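Local coordinates for protein beta-phosphoglucomutase (Clostridium difficile, PDB 4GIB) that probably interconverts beta-D-glucose 1-phosphate and beta-D-glucose 6-phosphate, as a magnesium-dependent phosphomutase of the HAD-like superfamily, at residues I30-G35 with G192-S197; V211-Y216 with L224-T229; S75-L80 with E92-M97. All blocks are in the same frame, centred on the assembly; numbering follows the deposited sequence. Where two conformers were deposited one is given.

Contact 1 (I30-G35 with G192-S197); sequences IFDLDG and GIEDAS. With NA (sodium ion), chain D; PO4 (phosphate ion), chain E.
D32 and E194 meet at a sodium ion, and the shared ion probably offsets much of the repulsion between the two carboxylates. D32 OD2 and E194 OE1 each bind the sodium at 2.2 Å, with their carboxylate planes turned 85° apart, so that the groups meet crosswise. D195 OD1, the backbone O of D34 and one water complete the set of ligands. D32 is placed for this role by its first torsion, CG anti to the backbone N (chi1 180°), while the bend of the E194 chain at chi2 carries OE1 to the ion.

A phosphate ion, probably from the crystallisation liquor, lies beside the D32 carboxylate, its O1 2.8 Å from D32 OD2. It receives the N-H of D34 at O3 almost straight (D34 N to O3 3.1 Å, 176°), and S139 and A140 hold it too. The metal-bound water donates to its O1. Among the polar ties of the carboxylates, E194 OE1 also takes the N-H of D195, E194 OE2 is paired with K170, and K68 bridges D34 OD2 and D195 OD2; these lysines would offset the gathered negative charge.

Behind the site, two backbone bonds join the parallel strands: I193 N to I30 O at 2.9 Å and D32 N to I193 O at 3.1 Å. F31 and I193 run side by side on one face, F31 CE2 lying 3.8 Å from I193 CD1.

D32 and D34, the predicted nucleophile and proton donor/acceptor, form the DxD motif after the first strand of a HAD Rossmann fold. Strands 28-31 and 190-194 are neighbours in the middle of its parallel sheet; V36 and I37 of helix 33-37 pack on F31, and helix 197-205 packs against E194.

Contact 2 (V211-Y216 with L224-T229); sequences VGVGNY and LVVDST
L224 starts the contact by giving its carbonyl O to G212 N, a short bond of 2.7 Å that is nearly straight at 172°. The same oxygen lies close to V211 CA, a C-H...O contact common between adjacent strands, while L224 CD2 is loosely packed at V211 CG1.

V225 pairs with G212, and V225 CG1 lies 3.9 Å from G212 O. Y216, returning from the turn after the strand, crosses V225 at about a right angle, and Y216 CD1 lies 4.2 Å from V225 CB.

V226 is bonded through both its N-H and its C=O: its N-H goes to G212 O at 2.8 Å, and its O receives G214 N at 3.0 Å. Its CG2 sits between the backbone N and carbonyl carbon and meets V213 CG2 at 4.0 Å.

Beyond D227 the chain wraps round the end of V213. Where S228 leads into T229, V213 CG1 lies 3.6 Å from S228 C, and T229 CG2 touches the same methyl more loosely. T229 OG1 is satisfied by the carbonyl O of P119.

The bonding is that of adjacent parallel strands, with 224-226 outermost in the sheet. Strand 209-213 is bonded on its other side to strand 190-194, through G192 and E194. L224 and V226 share a face with V211 and V213 and are covered there by Y236 of helix 234-247, with L232 also resting on V211 and V226.

Contact 3 (S75-L80 with E92-M97); sequences SLDRIL and EEKVRM
L76 and K94 make the closest backbone approach of the two helices, and the leucine branches share the work. L76 CD2 presses on the K94 backbone, 3.4 Å from K94 O, and on K94 CB. The other methyl, CD1, reaches M97 CE at 3.9 Å, the two side chains crossing at about a right angle. With its CG anti to the backbone N (chi1 177°), L76 extends across the gap between helices whose short axes lie 11.1 Å apart.

K94 spans that gap from the other side. K94 CE is touched by both L80 CD1 (3.8 Å) and D77 OD1 (3.1 Å), which approach it about a right angle apart. At the end, K94 NZ and D77 OD1 make a long salt bridge of 3.9 Å. The chain is extended up to its last torsion, where it bends (chi4 82°), turning the ammonium group aside toward stronger partners. L80 CD2 and M97 CE touch loosely at 4.3 Å, closing a small apolar cluster with L76.

Further out, E91 and F89 hold the end of K94. E91 pairs with K94 NZ, and the carbonyl O of F89 also accepts a hydrogen bond from it, so the lysine links the first residue of its own helix, E91, with the chain just before it at F89. W48 of helix 41-53 packs on L76, and L51 of the same helix on M97, bringing a third helix against the cluster.

The axes of the short helical segments cross at 106°, and the helices 72-82 and 91-109 belong to the helical cap characteristic of HAD phosphoglucomutases. W48 and S75 are predicted substrate-binding residues, which puts this packing just behind the cap's probable contribution to the sugar phosphate pocket.

How the contacts relate
Contacts 1 and 2 belong to one parallel sheet and lie 10 Å apart between centres. Strand 190-194 of contact 1 borders strand 209-213 of contact 2, with probable backbone hydrogen bonds from V211 N to G192 O and from V213 N to E194 O, so the sheet runs on from the metal-site strand through 209-213 to its outermost strand, 224-226. Contact 3 stands apart, about 25 Å from contact 1 and 32 Å from contact 2 between centres, in the helical cap. Along the chain it falls between the two segments of contact 1, and contact 2 follows afterwards. The cap is thus an insertion between core strands; as in related HAD mutases, it probably closes over the active site.

Contact 1 (I30-G35 with G192-S197)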
loop_
_atom_site.group_PDB
_atom_site.type_symbol
_atom_site.label_atom_id
_atom_site.label_comp_id
_atom_site.label_asym_id
_atom_site.label_seq_id
_atom_site.Cartn_x
_atom_site.Cartn_y
_atom_site.Cartn_z
ATOM N N ILE A 30 -0.556 4.400 9.993
ATOM C CA ILE A 30 -0.802 4.657 8.585
ATOM C C ILE A 30 -0.589 3.343 7.867
ATOM O O ILE A 30 0.506 2.804 7.878
ATOM C CB ILE A 30 0.126 5.745 8.006
ATOM C CG1 ILE A 30 -0.019 7.062 8.795
ATOM C CG2 ILE A 30 -0.200 5.965 6.527
ATOM C CD1 ILE A 30 0.916 8.214 8.266
ATOM N N PHE A 31 -1.642 2.843 7.234
ATOM C CA PHE A 31 -1.592 1.556 6.558
ATOM C C PHE A 31 -1.452 1.637 5.050
ATOM O O PHE A 31 -1.825 2.638 4.439
ATOM C CB PHE A 31 -2.894 0.796 6.842
ATOM C CG PHE A 31 -3.135 0.506 8.304
ATOM C CD1 PHE A 31 -3.706 1.460 9.131
ATOM C CD2 PHE A 31 -2.843 -0.738 8.835
ATOM C CE1 PHE A 31 -3.946 1.185 10.474
ATOM C CE2 PHE A 31 -3.090 -1.016 10.166
ATOM C CZ PHE A 31 -3.637 -0.043 10.988
ATOM N N ASP A 32 -0.877 0.588 4.455
ATOM C CA ASP A 32 -0.899 0.454 3.006
ATOM C C ASP A 32 -2.123 -0.423 2.802
ATOM O O ASP A 32 -2.569 -1.094 3.744
ATOM C CB ASP A 32 0.331 -0.220 2.400
ATOM C CG ASP A 32 0.227 -0.331 0.857
ATOM O OD1 ASP A 32 -0.543 0.474 0.268
ATOM O OD2 ASP A 32 0.876 -1.223 0.239
ATOM N N LEU A 33 -2.666 -0.443 1.597
ATOM C CA LEU A 33 -3.856 -1.239 1.342
ATOM C C LEU A 33 -3.492 -2.705 1.030
ATOM O O LEU A 33 -3.694 -3.595 1.864
ATOM C CB LEU A 33 -4.679 -0.598 0.216
ATOM C CG LEU A 33 -5.982 -1.298 -0.185
ATOM C CD1 LEU A 33 -6.991 -1.299 0.963
ATOM C CD2 LEU A 33 -6.558 -0.628 -1.421
ATOM N N ASP A 34 -2.949 -2.945 -0.164
ATOM C CA ASP A 34 -2.557 -4.302 -0.602
ATOM C C ASP A 34 -1.612 -5.033 0.366
ATOM O O ASP A 34 -0.572 -4.515 0.731
ATOM C CB ASP A 34 -1.876 -4.199 -1.966
ATOM C CG ASP A 34 -1.473 -5.545 -2.532
ATOM O OD1 ASP A 34 -2.086 -6.592 -2.168
ATOM O OD2 ASP A 34 -0.521 -5.546 -3.358
ATOM N N GLY A 35 -1.991 -6.237 0.785
ATOM C CA GLY A 35 -1.147 -7.059 1.661
ATOM C C GLY A 35 -1.129 -6.685 3.136
ATOM O O GLY A 35 -0.390 -7.288 3.925
ATOM N N GLY A 192 3.960 3.244 10.352
ATOM C CA GLY A 192 3.579 2.898 8.982
ATOM C C GLY A 192 3.642 1.374 8.839
ATOM O O GLY A 192 4.668 0.759 9.204
ATOM N N ILE A 193 2.555 0.768 8.333
ATOM C CA ILE A 193 2.474 -0.693 8.134
ATOM C C ILE A 193 2.431 -1.076 6.638
ATOM O O ILE A 193 1.627 -0.537 5.865
ATOM C CB ILE A 193 1.285 -1.294 8.885
ATOM C CG1 ILE A 193 1.349 -0.842 10.358
ATOM C CG2 ILE A 193 1.276 -2.799 8.717
ATOM C CD1 ILE A 193 0.496 -1.615 11.295
ATOM N N GLU A 194 3.261 -2.050 6.255
ATOM C CA GLU A 194 3.431 -2.403 4.846
ATOM C C GLU A 194 3.960 -3.840 4.648
ATOM O O GLU A 194 4.482 -4.445 5.591
ATOM C CB GLU A 194 4.406 -1.362 4.290
ATOM C CG GLU A 194 4.785 -1.429 2.881
ATOM C CD GLU A 194 3.616 -1.368 1.937
ATOM O OE1 GLU A 194 2.748 -2.279 2.015
ATOM O OE2 GLU A 194 3.595 -0.446 1.081
ATOM N N ASP A 195 3.790 -4.394 3.439
ATOM C CA ASP A 195 4.257 -5.763 3.124
ATOM C C ASP A 195 5.312 -5.844 2.008
ATOM O O ASP A 195 5.701 -6.942 1.606
ATOM C CB ASP A 195 3.080 -6.677 2.726
ATOM C CG ASP A 195 2.559 -6.396 1.302
ATOM O OD1 ASP A 195 2.733 -5.267 0.807
ATOM O OD2 ASP A 195 1.969 -7.310 0.677
ATOM N N ALA A 196 5.747 -4.706 1.475
ATOM C CA ALA A 196 6.757 -4.702 0.397
ATOM C C ALA A 196 7.908 -3.820 0.812
ATOM O O ALA A 196 7.718 -2.837 1.526
ATOM C CB ALA A 196 6.156 -4.224 -0.910
ATOM N N SER A 197 9.107 -4.188 0.372
ATOM C CA SER A 197 10.321 -3.469 0.723
ATOM C C SER A 197 10.317 -1.992 0.279
ATOM O O SER A 197 10.872 -1.141 0.965
ATOM C CB SER A 197 11.532 -4.204 0.145
ATOM O OG SER A 197 11.379 -4.395 -1.254
HETATM NA NA NA D . 1.561 -3.306 0.430
HETATM P P PO4 E . -1.112 -0.345 -2.858
HETATM O O1 PO4 E . -0.049 -1.302 -2.368
HETATM O O2 PO4 E . -1.302 -0.500 -4.351
HETATM O O3 PO4 E . -2.415 -0.642 -2.181
HETATM O O4 PO4 E . -0.656 1.055 -2.539
HETATM O O HOH W 1 1.896 -3.147 -1.699
#

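Contact 2 (V211-Y216 with L224-T229)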
loop_
_atom_site.group_PDB
_atom_site.type_symbol
_atom_site.label_atom_id
_atom_site.label_comp_id
_atom_site.label_asym_id
_atom_site.label_seq_id
_atom_site.Cartn_x
_atom_site.Cartn_y
_atom_site.Cartn_z
ATOM N N VAL A 211 6.660 -0.954 10.113
ATOM C CA VAL A 211 6.254 -2.317 10.475
ATOM C C VAL A 211 6.048 -3.097 9.177
ATOM O O VAL A 211 5.208 -2.725 8.326
ATOM C CB VAL A 211 4.960 -2.346 11.290
ATOM C CG1 VAL A 211 4.610 -3.794 11.695
ATOM C CG2 VAL A 211 5.083 -1.443 12.524
ATOM N N GLY A 212 6.840 -4.154 9.019
ATOM C CA GLY A 212 6.784 -5.010 7.842
ATOM C C GLY A 212 6.053 -6.306 8.146
ATOM O O GLY A 212 6.180 -6.876 9.244
ATOM N N VAL A 213 5.270 -6.766 7.172
ATOM C CA VAL A 213 4.496 -7.994 7.309
ATOM C C VAL A 213 4.831 -8.955 6.195
ATOM O O VAL A 213 4.490 -8.712 5.037
ATOM C CB VAL A 213 2.978 -7.722 7.246
ATOM C CG1 VAL A 213 2.207 -9.025 7.407
ATOM C CG2 VAL A 213 2.573 -6.733 8.312
ATOM N N GLY A 214 5.483 -10.062 6.549
ATOM C CA GLY A 214 5.856 -11.074 5.578
ATOM C C GLY A 214 7.251 -11.616 5.822
ATOM O O GLY A 214 7.684 -11.747 6.966
ATOM N N ASN A 215 7.938 -11.930 4.726
ATOM C CA ASN A 215 9.294 -12.464 4.740
ATOM C C ASN A 215 10.267 -11.510 5.418
ATOM O O ASN A 215 10.308 -10.316 5.099
ATOM C CB ASN A 215 9.756 -12.716 3.297
ATOM C CG ASN A 215 11.211 -13.142 3.210
ATOM O OD1 ASN A 215 11.747 -13.765 4.129
ATOM N ND2 ASN A 215 11.855 -12.818 2.092
ATOM N N TYR A 216 11.071 -12.044 6.332
ATOM C CA TYR A 216 12.013 -11.216 7.055
ATOM C C TYR A 216 13.144 -10.703 6.186
ATOM O O TYR A 216 13.545 -9.549 6.311
ATOM C CB TYR A 216 12.619 -11.958 8.237
ATOM C CG TYR A 216 13.718 -11.158 8.885
ATOM C CD1 TYR A 216 13.433 -10.252 9.891
ATOM C CD2 TYR A 216 15.041 -11.282 8.469
ATOM C CE1 TYR A 216 14.425 -9.502 10.481
ATOM C CE2 TYR A 216 16.043 -10.531 9.051
ATOM C CZ TYR A 216 15.727 -9.639 10.062
ATOM O OH TYR A 216 16.703 -8.877 10.665
ATOM N N LEU A 224 10.371 -3.120 12.668
ATOM C CA LEU A 224 9.741 -4.304 13.215
ATOM C C LEU A 224 9.147 -5.140 12.072
ATOM O O LEU A 224 8.527 -4.615 11.127
ATOM C CB LEU A 224 8.641 -3.933 14.214
ATOM C CG LEU A 224 7.805 -5.114 14.730
ATOM C CD1 LEU A 224 8.682 -6.106 15.527
ATOM C CD2 LEU A 224 6.619 -4.619 15.576
ATOM N N VAL A 225 9.351 -6.447 12.158
ATOM C CA VAL A 225 8.831 -7.351 11.160
ATOM C C VAL A 225 8.032 -8.439 11.830
ATOM O O VAL A 225 8.507 -9.064 12.784
ATOM C CB VAL A 225 9.971 -7.996 10.347
ATOM C CG1 VAL A 225 9.432 -9.084 9.448
ATOM C CG2 VAL A 225 10.715 -6.922 9.530
ATOM N N VAL A 226 6.803 -8.643 11.362
ATOM C CA VAL A 226 5.999 -9.752 11.860
ATOM C C VAL A 226 5.670 -10.657 10.673
ATOM O O VAL A 226 5.722 -10.216 9.521
ATOM C CB VAL A 226 4.723 -9.308 12.623
ATOM C CG1 VAL A 226 5.100 -8.568 13.884
ATOM C CG2 VAL A 226 3.809 -8.458 11.751
ATOM N N ASP A 227 5.342 -11.916 10.979
ATOM C CA ASP A 227 5.053 -12.949 9.986
ATOM C C ASP A 227 3.808 -12.704 9.155
ATOM O O ASP A 227 3.837 -12.882 7.940
ATOM C CB ASP A 227 4.889 -14.319 10.683
ATOM C CG ASP A 227 6.179 -14.821 11.305
ATOM O OD1 ASP A 227 7.245 -14.263 10.984
ATOM O OD2 ASP A 227 6.136 -15.787 12.107
ATOM N N SER A 228 2.714 -12.342 9.823
ATOM C CA SER A 228 1.445 -12.128 9.167
ATOM C C SER A 228 0.612 -11.101 9.922
ATOM O O SER A 228 0.959 -10.713 11.053
ATOM C CB SER A 228 0.666 -13.441 9.072
ATOM O OG SER A 228 0.273 -13.897 10.347
ATOM N N THR A 229 -0.494 -10.684 9.294
ATOM C CA THR A 229 -1.387 -9.673 9.861
ATOM C C THR A 229 -1.940 -10.085 11.236
ATOM O O THR A 229 -2.285 -9.225 12.048
ATOM C CB THR A 229 -2.533 -9.306 8.876
ATOM O OG1 THR A 229 -3.281 -10.482 8.539
ATOM C CG2 THR A 229 -1.964 -8.681 7.580
#

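Contact 3 (S75-L80 with E92-M97)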
loop_
_atom_site.group_PDB
_atom_site.type_symbol
_atom_site.label_atom_id
_atom_site.label_comp_id
_atom_site.label_asym_id
_atom_site.label_seq_id
_atom_site.Cartn_x
_atom_site.Cartn_y
_atom_site.Cartn_z
ATOM N N SER A 75 3.198 1.892 -13.318
ATOM C CA SER A 75 3.154 0.442 -13.465
ATOM C C SER A 75 3.154 0.058 -14.926
ATOM O O SER A 75 3.860 -0.856 -15.314
ATOM C CB SER A 75 1.914 -0.152 -12.773
ATOM O OG SER A 75 1.940 0.108 -11.392
ATOM N N LEU A 76 2.370 0.772 -15.734
ATOM C CA LEU A 76 2.304 0.515 -17.162
ATOM C C LEU A 76 3.667 0.758 -17.829
ATOM O O LEU A 76 4.089 -0.045 -18.653
ATOM C CB LEU A 76 1.177 1.341 -17.843
ATOM C CG LEU A 76 1.052 1.206 -19.375
ATOM C CD1 LEU A 76 0.866 -0.251 -19.785
ATOM C CD2 LEU A 76 -0.080 2.065 -19.946
ATOM N N ASP A 77 4.338 1.858 -17.482
ATOM C CA ASP A 77 5.674 2.185 -18.034
ATOM C C ASP A 77 6.708 1.112 -17.705
ATOM O O ASP A 77 7.555 0.782 -18.542
ATOM C CB ASP A 77 6.191 3.561 -17.540
ATOM C CG ASP A 77 5.724 4.726 -18.404
ATOM O OD1 ASP A 77 5.040 4.511 -19.433
ATOM O OD2 ASP A 77 6.070 5.877 -18.073
ATOM N N ARG A 78 6.661 0.581 -16.489
ATOM C CA ARG A 78 7.567 -0.494 -16.116
ATOM C C ARG A 78 7.277 -1.775 -16.924
ATOM O O ARG A 78 8.190 -2.499 -17.295
ATOM C CB ARG A 78 7.505 -0.769 -14.613
ATOM C CG ARG A 78 8.029 0.378 -13.795
ATOM C CD ARG A 78 8.056 0.072 -12.323
ATOM N NE ARG A 78 8.401 1.267 -11.572
ATOM C CZ ARG A 78 8.617 1.304 -10.262
ATOM N NH1 ARG A 78 8.528 0.194 -9.531
ATOM N NH2 ARG A 78 8.925 2.460 -9.682
ATOM N N ILE A 79 6.011 -2.051 -17.206
ATOM C CA ILE A 79 5.687 -3.220 -18.011
ATOM C C ILE A 79 6.255 -3.030 -19.418
ATOM O O ILE A 79 6.907 -3.920 -19.954
ATOM C CB ILE A 79 4.172 -3.475 -18.091
ATOM C CG1 ILE A 79 3.619 -3.804 -16.697
ATOM C CG2 ILE A 79 3.884 -4.636 -19.032
ATOM C CD1 ILE A 79 2.104 -3.922 -16.658
ATOM N N LEU A 80 6.030 -1.858 -20.000
ATOM C CA LEU A 80 6.535 -1.579 -21.348
ATOM C C LEU A 80 8.058 -1.608 -21.383
ATOM O O LEU A 80 8.641 -2.108 -22.327
ATOM C CB LEU A 80 5.981 -0.264 -21.853
ATOM C CG LEU A 80 4.463 -0.271 -21.914
ATOM C CD1 LEU A 80 3.955 1.095 -22.306
ATOM C CD2 LEU A 80 3.923 -1.366 -22.850
ATOM N N GLU A 92 -1.152 9.269 -24.835
ATOM C CA GLU A 92 -2.577 9.027 -25.145
ATOM C C GLU A 92 -2.835 7.540 -25.241
ATOM O O GLU A 92 -3.795 7.024 -24.701
ATOM C CB GLU A 92 -3.011 9.595 -26.501
ATOM C CG GLU A 92 -3.539 10.994 -26.506
ATOM C CD GLU A 92 -4.466 11.231 -27.700
ATOM O OE1 GLU A 92 -5.313 10.355 -27.988
ATOM O OE2 GLU A 92 -4.369 12.299 -28.334
ATOM N N GLU A 93 -1.992 6.866 -26.009
ATOM C CA GLU A 93 -2.152 5.445 -26.210
ATOM C C GLU A 93 -1.945 4.734 -24.872
ATOM O O GLU A 93 -2.640 3.796 -24.574
ATOM C CB GLU A 93 -1.211 4.936 -27.313
ATOM C CG GLU A 93 -1.475 3.493 -27.731
ATOM C CD GLU A 93 -2.888 3.256 -28.304
ATOM O OE1 GLU A 93 -3.566 4.238 -28.700
ATOM O OE2 GLU A 93 -3.301 2.072 -28.372
ATOM N N LYS A 94 -1.002 5.200 -24.062
ATOM C CA LYS A 94 -0.834 4.627 -22.746
ATOM C C LYS A 94 -2.121 4.871 -21.899
ATOM O O LYS A 94 -2.545 3.996 -21.152
ATOM C CB LYS A 94 0.390 5.192 -22.035
ATOM C CG LYS A 94 1.687 5.015 -22.757
ATOM C CD LYS A 94 2.829 5.009 -21.766
ATOM C CE LYS A 94 4.170 4.863 -22.413
ATOM N NZ LYS A 94 4.672 6.154 -22.911
ATOM N N VAL A 95 -2.718 6.063 -22.019
ATOM C CA VAL A 95 -3.980 6.393 -21.329
ATOM C C VAL A 95 -5.076 5.382 -21.733
ATOM O O VAL A 95 -5.829 4.893 -20.886
ATOM C CB VAL A 95 -4.454 7.865 -21.633
ATOM C CG1 VAL A 95 -5.946 8.065 -21.303
ATOM C CG2 VAL A 95 -3.550 8.920 -20.891
ATOM N N ARG A 96 -5.143 5.046 -23.019
ATOM C CA ARG A 96 -6.149 4.092 -23.490
ATOM C C ARG A 96 -5.909 2.716 -22.884
ATOM O O ARG A 96 -6.842 2.034 -22.436
ATOM C CB ARG A 96 -6.088 3.930 -24.998
ATOM C CG ARG A 96 -7.358 3.343 -25.598
ATOM C CD ARG A 96 -7.031 2.315 -26.668
ATOM N NE ARG A 96 -6.789 0.999 -26.059
ATOM C CZ ARG A 96 -6.172 -0.021 -26.650
ATOM N NH1 ARG A 96 -6.032 -1.168 -25.995
ATOM N NH2 ARG A 96 -5.673 0.099 -27.873
ATOM N N MET A 97 -4.649 2.302 -22.882
ATOM C CA MET A 97 -4.284 0.984 -22.362
ATOM C C MET A 97 -4.554 0.886 -20.872
ATOM O O MET A 97 -5.037 -0.132 -20.386
ATOM C CB MET A 97 -2.818 0.691 -22.648
ATOM C CG MET A 97 -2.476 0.564 -24.124
ATOM S SD MET A 97 -0.680 0.462 -24.365
ATOM C CE MET A 97 -0.311 -0.953 -23.389
#